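Local coordinates for protein Cry23AA1 (Bacillus thuringiensis, PDB 4RHZ) that forms a binary complex with Cry37Aa1, binds a zinc ion and probably acts as an insecticidal, pore-forming toxin of the aerolysin family, at residues 172-177 with 184-189; 20-25 with 176-181; 59-64 with 140-145. All coordinates share one frame; numbering follows the deposited sequence. Where two conformers were deposited one is given.

Contact 1: residues 172-177 with 184-189; sequences TLFCRG and IAAVYV
Leu173, Cys175 and Gly177 pair with Val189, Val187 and Ala185 across two antiparallel strands whose axes come within 4.6 Å, their directions 171° apart. Backbone bonds run both ways at each of these three pairs, and Cys175 N to Val187 O is the shortest at 2.7 Å. At the far end the pattern shifts. Gly177 O takes Ile184 N at 2.8 Å and, more loosely, Ala185 N at 3.3 Å. Both donors reach it from the same face of its carbonyl plane. Ile184 and Ala185 thus lie together across from Gly177, a classic beta bulge.

The side chains divide between two faces. On one, Phe174 turns an edge to the face of Tyr188 in a tilted edge-to-face pair, with ring centroids 5.0 Å apart and planes at 55°. Phe174 CD1 stands over that face, offset toward the rim, and lies 3.6 Å from Tyr188 CZ. With CG anti to the backbone N (chi1 -172°), the Phe174 ring leans across toward strand 184-189, where it meets Tyr188 and Ala186. Ala186 CB packs against CZ of this ring. Across the ring from CD1, CE2 sits over the centre of the guanidinium face of Arg176, which itself lies at the ring edge. Thr172 OG1 meets the edge of the tyrosine ring, 3.4 Å from Tyr188 CD1.

On the other face, Cys175 SG rests 4.0 Å from Val189 CG2. Helix 6-18 covers this side: Ile10 and Met14 touch Cys175, and Tyr13 touches Val189. The whole is a beta hairpin of strands 146-179 and 182-190, with a bulge near its turn, at one end of the elongated aerolysin-type fold.

Contact 2: residues 20-25 with 176-181; sequences ATTVKS and RGYRDG
Arg176 and Lys24 exchange two short backbone bonds, with Arg176 N 2.7 Å from Lys24 O. They form a hydrogen-bonded pair of an antiparallel ladder that ends in a classic beta bulge. The strand axes run 165° apart. The two side chains lie side by side and point the same way. Lys24 NZ and Arg176 NH1 come to 4.2 Å, so their like charges probably disfavour each other. A water ties the guanidinium to the strand: it donates to Lys24 O at 2.7 Å and accepts from Arg176 NH1 at 2.8 Å.

Gly177 faces Val23 in a non-hydrogen-bonded pair. With no side chain on the glycine, Ala20 CB can settle 3.7 Å from Gly177 CA. Helix 6-18 packs on this face through Asn11, Met14 and Lys15, all against Val23.

Tyr178 stands on the opposite face with Lys24 and Arg176. Its N-H goes to Thr22 O at 2.8 Å, and that same oxygen lies in the plane of the phenol ring, at its edge. The two side chains cross at a slant, and Thr22 CG2 touches Tyr178 CD2 at 3.6 Å. The carbonyl of Tyr178 makes the bulge by accepting from two successive residues. Thr22 N approaches tilted from the carbonyl plane, whereas Thr21 N lies nearly along the C=O axis, 2.8 Å from Tyr178 O.

Contact 3: residues 59-64 with 140-145; sequences VDNTGS and VTIPPK
Asn61 and Lys145 carry the polar part of this contact, each sending its side-chain nitrogen to the backbone of the other segment. Asn61 ND2 gives a hydrogen bond to Ile142 O at 2.8 Å, with the acceptor near the plane of the Asn61 amide, and a weak one to Pro143 O at 3.1 Å. Lys145 NZ reaches Thr62 O at 2.7 Å. To get there the chain bends at chi2 (-64°) and then runs straight, with CD and CE passing the same oxygen. Lys145 N adds a weak bond to Gly63 O.

The other end of the Asn61 amide shapes its own loop. Gly63 N donates to Asn61 OD1 at 3.1 Å, an Asx turn.

Packing contacts flank these bonds. Val59 and Ile142 cross at about a right angle, with Val59 CG1 3.5 Å from Ile142 CD1. Ile142 CG2 meets Asn61 CB at the same distance. Pro144 CB and CG lie against the carbonyl of Ser64.

Strands 50-61 and 126-142 both end here. Strand 67-90 pairs with 126-142, bonding Ile142 through Val67, while strand 146-179 pairs with 50-61, bonding Asn61 through Thr146.

In the fold
Contacts 1 and 2 lie on either side of strand 146-179. They share Arg176 and Gly177, and their centres are about 10 Å apart. Contact 3 lies at the far end of the elongated molecule, its centre about 87 Å from that of contact 1, near where the same strand begins. Contact 1 is partly buried and pairs neighbours in sequence. Contact 2 is a surface contact that brings in the strand after helix 6-18. Both are antiparallel ladders interrupted by a bulge, with aromatic or charged side chains on the outer face. Contact 3, also partly buried, has no ladder: side-chain amide and ammonium groups bind backbone carbonyls where strands end.

Contact 1: residues 172-177 with 184-189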
loop_
_atom_site.group_PDB
_atom_site.type_symbol
_atom_site.label_atom_id
_atom_site.label_comp_id
_atom_site.label_asym_id
_atom_site.label_seq_id
_atom_site.Cartn_x
_atom_site.Cartn_y
_atom_site.Cartn_z
ATOM N N THR A 172 37.931 -19.940 1.895
ATOM C CA THR A 172 38.736 -19.695 0.715
ATOM C C THR A 172 38.295 -20.583 -0.409
ATOM O O THR A 172 37.543 -21.543 -0.203
ATOM C CB THR A 172 40.209 -20.056 0.988
ATOM O OG1 THR A 172 40.287 -21.440 1.383
ATOM C CG2 THR A 172 40.832 -19.175 2.065
ATOM N N LEU A 173 38.749 -20.243 -1.607
ATOM C CA LEU A 173 38.692 -21.151 -2.741
ATOM C C LEU A 173 40.129 -21.583 -3.043
ATOM O O LEU A 173 41.084 -20.783 -2.937
ATOM C CB LEU A 173 38.094 -20.471 -3.991
ATOM C CG LEU A 173 36.577 -20.253 -3.853
ATOM C CD1 LEU A 173 36.352 -18.909 -3.080
ATOM C CD2 LEU A 173 35.896 -20.277 -5.221
ATOM N N PHE A 174 40.238 -22.835 -3.457
ATOM C CA PHE A 174 41.437 -23.340 -3.983
ATOM C C PHE A 174 41.465 -23.089 -5.457
ATOM O O PHE A 174 40.637 -23.633 -6.163
ATOM C CB PHE A 174 41.610 -24.838 -3.676
ATOM C CG PHE A 174 42.995 -25.354 -4.081
ATOM C CD1 PHE A 174 44.147 -24.779 -3.534
ATOM C CD2 PHE A 174 43.134 -26.277 -5.057
ATOM C CE1 PHE A 174 45.410 -25.183 -3.907
ATOM C CE2 PHE A 174 44.400 -26.681 -5.457
ATOM C CZ PHE A 174 45.546 -26.141 -4.863
ATOM N N CYS A 175 42.421 -22.300 -5.948
ATOM C CA CYS A 175 42.429 -21.929 -7.380
ATOM C C CYS A 175 43.678 -22.382 -8.188
ATOM O O CYS A 175 44.841 -22.136 -7.802
ATOM C CB CYS A 175 42.176 -20.410 -7.579
ATOM S SG CYS A 175 41.095 -19.645 -6.265
ATOM N N ARG A 176 43.400 -23.040 -9.300
ATOM C CA ARG A 176 44.372 -23.533 -10.207
ATOM C C ARG A 176 44.322 -22.665 -11.463
ATOM O O ARG A 176 43.284 -22.595 -12.104
ATOM C CB ARG A 176 44.063 -25.021 -10.556
ATOM C CG ARG A 176 44.033 -26.056 -9.323
ATOM C CD ARG A 176 43.616 -27.473 -9.805
ATOM N NE ARG A 176 43.749 -28.591 -8.852
ATOM C CZ ARG A 176 42.771 -29.032 -8.015
ATOM N NH1 ARG A 176 41.594 -28.382 -7.985
ATOM N NH2 ARG A 176 42.959 -30.115 -7.196
ATOM N N GLY A 177 45.432 -21.988 -11.804
ATOM C CA GLY A 177 45.564 -21.249 -13.052
ATOM C C GLY A 177 46.460 -21.983 -14.034
ATOM O O GLY A 177 47.467 -22.538 -13.642
ATOM N N ILE A 184 50.242 -23.076 -13.701
ATOM C CA ILE A 184 51.246 -22.085 -13.279
ATOM C C ILE A 184 50.896 -21.539 -11.905
ATOM O O ILE A 184 51.622 -20.733 -11.348
ATOM C CB ILE A 184 51.278 -20.854 -14.259
ATOM C CG1 ILE A 184 49.851 -20.251 -14.386
ATOM C CG2 ILE A 184 51.797 -21.304 -15.648
ATOM C CD1 ILE A 184 49.720 -18.838 -14.986
ATOM N N ALA A 185 49.735 -21.898 -11.369
ATOM C CA ALA A 185 49.316 -21.326 -10.045
ATOM C C ALA A 185 48.401 -22.275 -9.312
ATOM O O ALA A 185 47.509 -22.868 -9.915
ATOM C CB ALA A 185 48.656 -19.947 -10.206
ATOM N N ALA A 186 48.636 -22.434 -8.030
ATOM C CA ALA A 186 47.796 -23.223 -7.199
ATOM C C ALA A 186 47.741 -22.548 -5.867
ATOM O O ALA A 186 48.516 -22.890 -4.985
ATOM C CB ALA A 186 48.345 -24.622 -7.062
ATOM N N VAL A 187 46.806 -21.584 -5.724
ATOM C CA VAL A 187 46.742 -20.701 -4.553
ATOM C C VAL A 187 45.335 -20.660 -3.866
ATOM O O VAL A 187 44.318 -21.059 -4.439
ATOM C CB VAL A 187 47.123 -19.282 -4.977
ATOM C CG1 VAL A 187 48.609 -19.201 -5.583
ATOM C CG2 VAL A 187 46.158 -18.798 -6.035
ATOM N N TYR A 188 45.287 -20.195 -2.628
ATOM C CA TYR A 188 44.044 -20.050 -1.945
ATOM C C TYR A 188 43.716 -18.582 -1.902
ATOM O O TYR A 188 44.595 -17.774 -1.573
ATOM C CB TYR A 188 44.178 -20.494 -0.508
ATOM C CG TYR A 188 44.240 -21.959 -0.333
ATOM C CD1 TYR A 188 43.099 -22.679 -0.089
ATOM C CD2 TYR A 188 45.475 -22.640 -0.353
ATOM C CE1 TYR A 188 43.138 -24.053 0.114
ATOM C CE2 TYR A 188 45.526 -24.024 -0.126
ATOM C CZ TYR A 188 44.359 -24.735 0.086
ATOM O OH TYR A 188 44.398 -26.116 0.310
ATOM N N VAL A 189 42.449 -18.259 -2.194
ATOM C CA VAL A 189 42.004 -16.878 -2.247
ATOM C C VAL A 189 40.724 -16.767 -1.444
ATOM O O VAL A 189 39.811 -17.552 -1.673
ATOM C CB VAL A 189 41.762 -16.423 -3.684
ATOM C CG1 VAL A 189 41.338 -14.951 -3.691
ATOM C CG2 VAL A 189 43.046 -16.652 -4.553
#

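Contact 2: residues 20-25 with 176-181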
loop_
_atom_site.group_PDB
_atom_site.type_symbol
_atom_site.label_atom_id
_atom_site.label_comp_id
_atom_site.label_asym_id
_atom_site.label_seq_id
_atom_site.Cartn_x
_atom_site.Cartn_y
_atom_site.Cartn_z
ATOM N N ALA A 20 46.909 -16.324 -16.013
ATOM C CA ALA A 20 46.289 -17.614 -16.394
ATOM C C ALA A 20 45.316 -17.384 -17.530
ATOM O O ALA A 20 44.744 -16.336 -17.601
ATOM C CB ALA A 20 45.556 -18.254 -15.182
ATOM N N THR A 21 45.139 -18.353 -18.429
ATOM C CA THR A 21 44.178 -18.233 -19.513
ATOM C C THR A 21 43.036 -19.201 -19.323
ATOM O O THR A 21 42.054 -19.120 -20.024
ATOM C CB THR A 21 44.794 -18.566 -20.914
ATOM O OG1 THR A 21 45.541 -19.796 -20.856
ATOM C CG2 THR A 21 45.675 -17.406 -21.398
ATOM N N THR A 22 43.194 -20.112 -18.366
ATOM C CA THR A 22 42.247 -21.136 -18.045
ATOM C C THR A 22 42.339 -21.197 -16.497
ATOM O O THR A 22 43.469 -21.160 -15.956
ATOM C CB THR A 22 42.659 -22.419 -18.786
ATOM O OG1 THR A 22 41.946 -22.494 -20.025
ATOM C CG2 THR A 22 42.324 -23.585 -18.102
ATOM N N VAL A 23 41.179 -21.234 -15.793
ATOM C CA VAL A 23 41.144 -21.268 -14.334
ATOM C C VAL A 23 40.135 -22.293 -13.806
ATOM O O VAL A 23 38.998 -22.434 -14.334
ATOM C CB VAL A 23 40.703 -19.946 -13.741
ATOM C CG1 VAL A 23 40.530 -20.044 -12.200
ATOM C CG2 VAL A 23 41.591 -18.796 -14.162
ATOM N N LYS A 24 40.556 -23.031 -12.791
ATOM C CA LYS A 24 39.666 -23.916 -12.128
ATOM C C LYS A 24 39.734 -23.658 -10.626
ATOM O O LYS A 24 40.881 -23.710 -10.035
ATOM C CB LYS A 24 40.051 -25.336 -12.440
ATOM C CG LYS A 24 38.897 -26.273 -12.360
ATOM C CD LYS A 24 38.910 -27.004 -11.059
ATOM C CE LYS A 24 39.337 -28.460 -11.291
ATOM N NZ LYS A 24 38.367 -29.352 -10.557
ATOM N N SER A 25 38.571 -23.304 -10.039
ATOM C CA SER A 25 38.424 -23.094 -8.575
ATOM C C SER A 25 37.537 -24.129 -7.882
ATOM O O SER A 25 36.675 -24.687 -8.482
ATOM C CB SER A 25 37.918 -21.672 -8.206
ATOM O OG SER A 25 36.745 -21.233 -8.931
ATOM N N ARG A 176 43.400 -23.040 -9.300
ATOM C CA ARG A 176 44.372 -23.533 -10.207
ATOM C C ARG A 176 44.322 -22.665 -11.463
ATOM O O ARG A 176 43.284 -22.595 -12.104
ATOM C CB ARG A 176 44.063 -25.021 -10.556
ATOM C CG ARG A 176 44.033 -26.056 -9.323
ATOM C CD ARG A 176 43.616 -27.473 -9.805
ATOM N NE ARG A 176 43.749 -28.591 -8.852
ATOM C CZ ARG A 176 42.771 -29.032 -8.015
ATOM N NH1 ARG A 176 41.594 -28.382 -7.985
ATOM N NH2 ARG A 176 42.959 -30.115 -7.196
ATOM N N GLY A 177 45.432 -21.988 -11.804
ATOM C CA GLY A 177 45.564 -21.249 -13.052
ATOM C C GLY A 177 46.460 -21.983 -14.034
ATOM O O GLY A 177 47.467 -22.538 -13.642
ATOM N N TYR A 178 46.093 -22.005 -15.299
ATOM C CA TYR A 178 46.864 -22.637 -16.329
ATOM C C TYR A 178 47.095 -21.661 -17.437
ATOM O O TYR A 178 46.283 -20.758 -17.639
ATOM C CB TYR A 178 46.133 -23.819 -16.946
ATOM C CG TYR A 178 45.618 -24.793 -15.960
ATOM C CD1 TYR A 178 46.311 -25.961 -15.656
ATOM C CD2 TYR A 178 44.387 -24.529 -15.290
ATOM C CE1 TYR A 178 45.770 -26.890 -14.691
ATOM C CE2 TYR A 178 43.876 -25.379 -14.356
ATOM C CZ TYR A 178 44.554 -26.565 -14.056
ATOM O OH TYR A 178 43.947 -27.378 -13.142
ATOM N N ARG A 179 48.236 -21.847 -18.108
ATOM C CA ARG A 179 48.694 -21.039 -19.250
ATOM C C ARG A 179 49.514 -21.952 -20.185
ATOM O O ARG A 179 50.379 -22.689 -19.705
ATOM C CB ARG A 179 49.574 -19.905 -18.713
ATOM C CG ARG A 179 49.755 -18.686 -19.636
ATOM C CD ARG A 179 51.071 -18.020 -19.308
ATOM N NE ARG A 179 51.067 -16.578 -19.474
ATOM C CZ ARG A 179 51.227 -15.708 -18.479
ATOM N NH1 ARG A 179 51.387 -16.150 -17.218
ATOM N NH2 ARG A 179 51.227 -14.394 -18.751
ATOM N N ASP A 180 49.257 -21.916 -21.486
ATOM C CA ASP A 180 50.125 -22.648 -22.475
ATOM C C ASP A 180 50.374 -24.124 -22.124
ATOM O O ASP A 180 51.535 -24.591 -22.135
ATOM C CB ASP A 180 51.536 -21.972 -22.660
ATOM C CG ASP A 180 51.457 -20.506 -23.105
ATOM O OD1 ASP A 180 52.224 -19.677 -22.530
ATOM O OD2 ASP A 180 50.637 -20.186 -24.009
ATOM N N GLY A 181 49.304 -24.846 -21.812
ATOM C CA GLY A 181 49.371 -26.288 -21.585
ATOM C C GLY A 181 49.893 -26.689 -20.203
ATOM O O GLY A 181 50.138 -27.876 -19.974
HETATM O O HOH W 1 40.772 -25.719 -8.193
#

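Contact 3: residues 59-64 with 140-145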
loop_
_atom_site.group_PDB
_atom_site.type_symbol
_atom_site.label_atom_id
_atom_site.label_comp_id
_atom_site.label_asym_id
_atom_site.label_seq_id
_atom_site.Cartn_x
_atom_site.Cartn_y
_atom_site.Cartn_z
ATOM N N VAL A 59 -32.944 0.242 2.544
ATOM C CA VAL A 59 -34.183 -0.335 3.121
ATOM C C VAL A 59 -35.019 0.803 3.663
ATOM O O VAL A 59 -34.582 1.491 4.566
ATOM C CB VAL A 59 -33.932 -1.344 4.267
ATOM C CG1 VAL A 59 -35.252 -2.068 4.681
ATOM C CG2 VAL A 59 -32.893 -2.431 3.869
ATOM N N ASP A 60 -36.201 0.985 3.082
ATOM C CA ASP A 60 -37.195 1.962 3.533
ATOM C C ASP A 60 -38.222 1.301 4.513
ATOM O O ASP A 60 -38.890 0.311 4.142
ATOM C CB ASP A 60 -37.920 2.535 2.321
ATOM C CG ASP A 60 -36.991 3.408 1.426
ATOM O OD1 ASP A 60 -35.831 3.051 1.118
ATOM O OD2 ASP A 60 -37.408 4.485 0.997
ATOM N N ASN A 61 -38.270 1.789 5.758
ATOM C CA ASN A 61 -39.297 1.421 6.709
ATOM C C ASN A 61 -40.433 2.461 6.646
ATOM O O ASN A 61 -40.398 3.504 7.316
ATOM C CB ASN A 61 -38.715 1.336 8.123
ATOM C CG ASN A 61 -39.815 0.941 9.212
ATOM O OD1 ASN A 61 -40.934 0.633 8.866
ATOM N ND2 ASN A 61 -39.459 1.007 10.500
ATOM N N THR A 62 -41.414 2.245 5.794
ATOM C CA THR A 62 -42.463 3.268 5.682
ATOM C C THR A 62 -43.538 3.142 6.795
ATOM O O THR A 62 -44.514 3.865 6.753
ATOM C CB THR A 62 -43.180 3.208 4.358
ATOM O OG1 THR A 62 -43.778 1.918 4.253
ATOM C CG2 THR A 62 -42.221 3.402 3.150
ATOM N N GLY A 63 -43.369 2.235 7.772
ATOM C CA GLY A 63 -44.391 2.018 8.802
ATOM C C GLY A 63 -44.100 2.745 10.118
ATOM O O GLY A 63 -43.065 3.451 10.258
ATOM N N SER A 64 -45.001 2.564 11.089
ATOM C CA SER A 64 -44.947 3.311 12.323
ATOM C C SER A 64 -44.240 2.558 13.424
ATOM O O SER A 64 -44.093 3.078 14.521
ATOM C CB SER A 64 -46.353 3.757 12.748
ATOM O OG SER A 64 -47.034 4.274 11.606
ATOM N N VAL A 140 -29.766 -4.528 11.299
ATOM C CA VAL A 140 -29.973 -3.161 11.717
ATOM C C VAL A 140 -31.427 -2.943 12.140
ATOM O O VAL A 140 -32.356 -3.566 11.614
ATOM C CB VAL A 140 -29.578 -2.140 10.594
ATOM C CG1 VAL A 140 -30.318 -2.426 9.319
ATOM C CG2 VAL A 140 -29.911 -0.709 11.043
ATOM N N THR A 141 -31.593 -2.033 13.080
ATOM C CA THR A 141 -32.907 -1.589 13.488
ATOM C C THR A 141 -33.219 -0.289 12.769
ATOM O O THR A 141 -32.520 0.706 12.960
ATOM C CB THR A 141 -32.926 -1.358 14.994
ATOM O OG1 THR A 141 -32.685 -2.606 15.643
ATOM C CG2 THR A 141 -34.292 -0.805 15.447
ATOM N N ILE A 142 -34.250 -0.321 11.947
ATOM C CA ILE A 142 -34.676 0.870 11.235
ATOM C C ILE A 142 -35.874 1.578 11.916
ATOM O O ILE A 142 -37.001 1.058 11.847
ATOM C CB ILE A 142 -35.101 0.520 9.815
ATOM C CG1 ILE A 142 -33.992 -0.326 9.158
ATOM C CG2 ILE A 142 -35.398 1.803 9.054
ATOM C CD1 ILE A 142 -34.392 -0.918 7.903
ATOM N N PRO A 143 -35.658 2.775 12.494
ATOM C CA PRO A 143 -36.809 3.459 13.057
ATOM C C PRO A 143 -37.924 3.669 12.052
ATOM O O PRO A 143 -37.736 3.508 10.864
ATOM C CB PRO A 143 -36.249 4.814 13.541
ATOM C CG PRO A 143 -34.793 4.493 13.883
ATOM C CD PRO A 143 -34.411 3.513 12.732
ATOM N N PRO A 144 -39.109 3.995 12.567
ATOM C CA PRO A 144 -40.319 4.136 11.768
ATOM C C PRO A 144 -40.136 5.311 10.859
ATOM O O PRO A 144 -39.514 6.258 11.268
ATOM C CB PRO A 144 -41.410 4.479 12.810
ATOM C CG PRO A 144 -40.824 4.146 14.183
ATOM C CD PRO A 144 -39.319 4.216 14.027
ATOM N N LYS A 145 -40.713 5.278 9.667
ATOM C CA LYS A 145 -40.628 6.406 8.739
ATOM C C LYS A 145 -39.142 6.801 8.472
ATOM O O LYS A 145 -38.795 7.961 8.465
ATOM C CB LYS A 145 -41.443 7.636 9.271
ATOM C CG LYS A 145 -42.922 7.339 9.630
ATOM C CD LYS A 145 -43.744 6.920 8.433
ATOM C CE LYS A 145 -45.168 6.504 8.858
ATOM N NZ LYS A 145 -45.908 6.074 7.605
#